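PDB 3L86: acetylglutamate kinase from Streptococcus mutans, which probably catalyses the ATP-dependent phosphorylation of N-acetyl-L-glutamate to N-acetyl-L-glutamyl 5-phosphate, the second step of arginine biosynthesis from glutamate. Local coordinates for residues A[137-145]-A[180-191]. Sequence-based numbering, arbitrary orientation.
Sequences IKHVVAADY and LGYSKEGDMLNI. With NLG (N-acetyl-L-glutamate), chain C.
Ala143 O is held from two directions: a water donates to it and accepts from Lys184 N, while Ser183 CA sends an almost straight C-H...O contact of 3.4 Å to the same Ala143 O. Alongside, Tyr182 N donates to Val141 O (3.1 Å) and Ala143 N returns a bond to Tyr182 O (3.2 Å), reaching it from well above the carbonyl plane; together they make a single bridge between strands running at 79° to each other. The Tyr182 ring lies between Lys138 CB, centred over one face 3.6 Å from the ring centroid, and Met188 CA on the opposite face, with Ile137 CG2 at the ring edge. A second water joins Lys138 N and NZ; Lys138 NZ also bonds Ser135 O. Farther along, Ala143 CB packs against Ile191 CD1 (3.8 Å). With CG opposite its carbonyl carbon (chi1 -51°), Leu189 sets CD1 against Asp144 C (3.6 Å) and CD2 against Tyr145 CE1 (3.7 Å). Past the type I turn Ser183-Gly186, strand 188-190 carries Asn190, whose ND2 donates to O7 of N-acetyl-L-glutamate. The contact joins the two-stranded antiparallel sheet 141-145/155-160 to a beta hairpin of the main sheet that runs into the substrate pocket of this amino acid kinase fold.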
loop_
_atom_site.group_PDB
_atom_site.type_symbol
_atom_site.label_atom_id
_atom_site.label_comp_id
_atom_site.label_asym_id
_atom_site.label_seq_id
_atom_site.Cartn_x
_atom_site.Cartn_y
_atom_site.Cartn_z
ATOM N N ILE A 137 14.205 -0.645 -6.456
ATOM C CA ILE A 137 13.174 -1.629 -6.015
ATOM C C ILE A 137 13.682 -3.064 -5.814
ATOM O O ILE A 137 13.374 -3.690 -4.780
ATOM C CB ILE A 137 11.910 -1.680 -6.879
ATOM C CG1 ILE A 137 11.225 -0.298 -6.865
ATOM C CG2 ILE A 137 10.920 -2.749 -6.304
ATOM C CD1 ILE A 137 9.987 -0.212 -7.870
ATOM N N LYS A 138 14.460 -3.574 -6.761
ATOM C CA LYS A 138 14.989 -4.941 -6.660
ATOM C C LYS A 138 15.953 -5.143 -5.460
ATOM O O LYS A 138 16.154 -6.267 -5.032
ATOM C CB LYS A 138 15.664 -5.391 -7.957
ATOM C CG LYS A 138 16.935 -4.625 -8.242
ATOM C CD LYS A 138 17.609 -5.138 -9.545
ATOM C CE LYS A 138 16.952 -4.541 -10.769
ATOM N NZ LYS A 138 17.001 -3.069 -10.749
ATOM N N HIS A 139 16.520 -4.074 -4.899
ATOM C CA HIS A 139 17.323 -4.262 -3.712
ATOM C C HIS A 139 16.529 -4.094 -2.415
ATOM O O HIS A 139 17.127 -4.164 -1.346
ATOM C CB HIS A 139 18.510 -3.312 -3.669
ATOM C CG HIS A 139 19.345 -3.370 -4.908
ATOM N ND1 HIS A 139 19.479 -2.295 -5.765
ATOM C CD2 HIS A 139 20.051 -4.385 -5.456
ATOM C CE1 HIS A 139 20.267 -2.628 -6.769
ATOM N NE2 HIS A 139 20.612 -3.898 -6.617
ATOM N N VAL A 140 15.224 -3.841 -2.499
ATOM C CA VAL A 140 14.443 -3.700 -1.251
ATOM C C VAL A 140 13.391 -4.782 -1.074
ATOM O O VAL A 140 13.272 -5.364 0.018
ATOM C CB VAL A 140 13.778 -2.288 -1.149
ATOM C CG1 VAL A 140 12.688 -2.278 -0.075
ATOM C CG2 VAL A 140 14.869 -1.234 -0.861
ATOM N N VAL A 141 12.607 -5.045 -2.133
ATOM C CA VAL A 141 11.464 -5.983 -1.990
ATOM C C VAL A 141 11.733 -7.325 -2.701
ATOM O O VAL A 141 11.773 -7.390 -3.930
ATOM C CB VAL A 141 10.126 -5.403 -2.593
ATOM C CG1 VAL A 141 8.936 -6.381 -2.244
ATOM C CG2 VAL A 141 9.887 -4.004 -2.038
ATOM N N ALA A 142 11.898 -8.383 -1.920
ATOM C CA ALA A 142 11.909 -9.757 -2.443
ATOM C C ALA A 142 10.549 -10.370 -2.323
ATOM O O ALA A 142 9.862 -10.147 -1.299
ATOM C CB ALA A 142 12.906 -10.572 -1.641
ATOM N N ALA A 143 10.175 -11.175 -3.343
ATOM C CA ALA A 143 8.887 -11.874 -3.448
ATOM C C ALA A 143 8.980 -13.277 -4.088
ATOM O O ALA A 143 10.011 -13.625 -4.650
ATOM C CB ALA A 143 7.896 -11.015 -4.283
ATOM N N ASP A 144 7.903 -14.066 -4.002
ATOM C CA ASP A 144 7.763 -15.324 -4.762
ATOM C C ASP A 144 6.321 -15.401 -5.335
ATOM O O ASP A 144 5.487 -14.614 -4.942
ATOM C CB ASP A 144 7.986 -16.531 -3.839
ATOM C CG ASP A 144 8.520 -17.751 -4.582
ATOM O OD1 ASP A 144 8.424 -17.844 -5.859
ATOM O OD2 ASP A 144 9.101 -18.599 -3.879
ATOM N N TYR A 145 6.051 -16.334 -6.268
ATOM C CA TYR A 145 4.711 -16.494 -6.925
ATOM C C TYR A 145 3.731 -17.005 -5.907
ATOM O O TYR A 145 4.011 -17.991 -5.230
ATOM C CB TYR A 145 4.805 -17.538 -8.062
ATOM C CG TYR A 145 5.728 -17.089 -9.171
ATOM C CD1 TYR A 145 5.231 -16.408 -10.241
ATOM C CD2 TYR A 145 7.121 -17.292 -9.090
ATOM C CE1 TYR A 145 6.080 -15.937 -11.252
ATOM C CE2 TYR A 145 7.971 -16.815 -10.098
ATOM C CZ TYR A 145 7.411 -16.158 -11.176
ATOM O OH TYR A 145 8.162 -15.693 -12.225
ATOM N N LEU A 180 5.440 -3.471 -6.196
ATOM C CA LEU A 180 6.219 -4.354 -7.103
ATOM C C LEU A 180 7.331 -5.013 -6.285
ATOM O O LEU A 180 7.887 -4.395 -5.359
ATOM C CB LEU A 180 6.868 -3.549 -8.266
ATOM C CG LEU A 180 5.905 -2.871 -9.316
ATOM C CD1 LEU A 180 6.673 -1.888 -10.215
ATOM C CD2 LEU A 180 5.084 -3.882 -10.217
ATOM N N GLY A 181 7.634 -6.271 -6.584
ATOM C CA GLY A 181 8.775 -6.933 -5.971
ATOM C C GLY A 181 9.513 -7.841 -6.989
ATOM O O GLY A 181 9.112 -7.959 -8.163
ATOM N N TYR A 182 10.566 -8.500 -6.542
ATOM C CA TYR A 182 11.389 -9.307 -7.476
ATOM C C TYR A 182 11.664 -10.750 -6.993
ATOM O O TYR A 182 12.095 -10.943 -5.877
ATOM C CB TYR A 182 12.733 -8.616 -7.725
ATOM C CG TYR A 182 12.644 -7.428 -8.663
ATOM C CD1 TYR A 182 12.142 -6.191 -8.202
ATOM C CD2 TYR A 182 13.079 -7.524 -9.985
ATOM C CE1 TYR A 182 12.073 -5.076 -9.056
ATOM C CE2 TYR A 182 13.036 -6.399 -10.834
ATOM C CZ TYR A 182 12.532 -5.193 -10.340
ATOM O OH TYR A 182 12.452 -4.093 -11.153
ATOM N N SER A 183 11.485 -11.730 -7.860
ATOM C CA SER A 183 11.747 -13.151 -7.513
ATOM C C SER A 183 13.249 -13.411 -7.337
ATOM O O SER A 183 14.085 -12.620 -7.845
ATOM C CB SER A 183 11.187 -14.052 -8.655
ATOM O OG SER A 183 12.106 -14.060 -9.757
ATOM N N LYS A 184 13.616 -14.528 -6.691
ATOM C CA LYS A 184 15.040 -14.894 -6.590
ATOM C C LYS A 184 15.721 -14.948 -7.980
ATOM O O LYS A 184 16.904 -14.631 -8.105
ATOM C CB LYS A 184 15.233 -16.215 -5.828
ATOM C CG LYS A 184 14.482 -17.383 -6.463
ATOM C CD LYS A 184 14.552 -18.747 -5.749
ATOM C CE LYS A 184 13.322 -19.586 -6.269
ATOM N NZ LYS A 184 13.185 -20.896 -5.685
ATOM N N GLU A 185 14.992 -15.301 -9.030
ATOM C CA GLU A 185 15.599 -15.317 -10.375
ATOM C C GLU A 185 15.665 -13.940 -11.077
ATOM O O GLU A 185 16.239 -13.787 -12.167
ATOM C CB GLU A 185 14.875 -16.341 -11.257
ATOM C CG GLU A 185 14.849 -17.757 -10.653
ATOM C CD GLU A 185 13.661 -17.987 -9.716
ATOM O OE1 GLU A 185 12.814 -17.067 -9.543
ATOM O OE2 GLU A 185 13.563 -19.106 -9.163
ATOM N N GLY A 186 15.050 -12.930 -10.466
ATOM C CA GLY A 186 15.173 -11.593 -10.985
ATOM C C GLY A 186 13.994 -11.130 -11.787
ATOM O O GLY A 186 14.061 -10.069 -12.433
ATOM N N ASP A 187 12.901 -11.900 -11.753
ATOM C CA ASP A 187 11.705 -11.479 -12.454
ATOM C C ASP A 187 10.835 -10.525 -11.603
ATOM O O ASP A 187 10.593 -10.790 -10.428
ATOM C CB ASP A 187 10.921 -12.741 -12.852
ATOM C CG ASP A 187 11.732 -13.624 -13.850
ATOM O OD1 ASP A 187 11.778 -14.835 -13.675
ATOM O OD2 ASP A 187 12.363 -13.068 -14.786
ATOM N N MET A 188 10.347 -9.451 -12.234
ATOM C CA MET A 188 9.402 -8.520 -11.626
ATOM C C MET A 188 8.015 -9.142 -11.412
ATOM O O MET A 188 7.477 -9.707 -12.343
ATOM C CB MET A 188 9.259 -7.266 -12.496
ATOM C CG MET A 188 8.719 -6.064 -11.661
ATOM S SD MET A 188 8.229 -4.581 -12.594
ATOM C CE MET A 188 9.803 -3.888 -12.958
ATOM N N LEU A 189 7.420 -8.977 -10.212
ATOM C CA LEU A 189 6.077 -9.509 -9.879
ATOM C C LEU A 189 5.097 -8.415 -9.403
ATOM O O LEU A 189 5.540 -7.438 -8.802
ATOM C CB LEU A 189 6.145 -10.614 -8.778
ATOM C CG LEU A 189 7.124 -11.790 -8.946
ATOM C CD1 LEU A 189 6.979 -12.834 -7.786
ATOM C CD2 LEU A 189 6.948 -12.467 -10.271
ATOM N N ASN A 190 3.792 -8.608 -9.634
ATOM C CA ASN A 190 2.716 -7.667 -9.241
ATOM C C ASN A 190 2.309 -8.008 -7.790
ATOM O O ASN A 190 1.916 -9.162 -7.530
ATOM C CB ASN A 190 1.521 -7.779 -10.244
ATOM C CG ASN A 190 0.287 -6.968 -9.826
ATOM O OD1 ASN A 190 0.363 -6.124 -8.934
ATOM N ND2 ASN A 190 -0.863 -7.207 -10.501
ATOM N N ILE A 191 2.454 -7.056 -6.851
ATOM C CA ILE A 191 2.107 -7.318 -5.420
ATOM C C ILE A 191 0.892 -6.480 -5.015
ATOM O O ILE A 191 0.904 -5.293 -5.264
ATOM C CB ILE A 191 3.212 -6.891 -4.436
ATOM C CG1 ILE A 191 4.605 -7.271 -4.936
ATOM C CG2 ILE A 191 2.883 -7.448 -2.942
ATOM C CD1 ILE A 191 4.972 -8.724 -4.908
HETATM C CA NLG C . -2.549 -5.322 -7.422
HETATM C C NLG C . -2.669 -6.737 -7.366
HETATM O OXT NLG C . -3.726 -7.370 -7.469
HETATM O O NLG C . -1.937 -7.622 -7.118
HETATM C CB NLG C . -1.563 -4.141 -7.390
HETATM C CG NLG C . -2.069 -2.642 -7.310
HETATM C CD NLG C . -2.966 -2.065 -6.135
HETATM O OE1 NLG C . -3.041 -2.717 -5.134
HETATM O OE2 NLG C . -3.617 -1.008 -6.195
HETATM C C7 NLG C . -3.951 -4.513 -9.121
HETATM C C8 NLG C . -4.905 -3.795 -9.306
HETATM O O7 NLG C . -3.311 -5.119 -9.946
HETATM N N2 NLG C . -3.509 -4.724 -7.941
HETATM O O HOH W 1 14.333 -2.431 -9.490
HETATM O O HOH W 2 11.464 -15.787 -5.118
#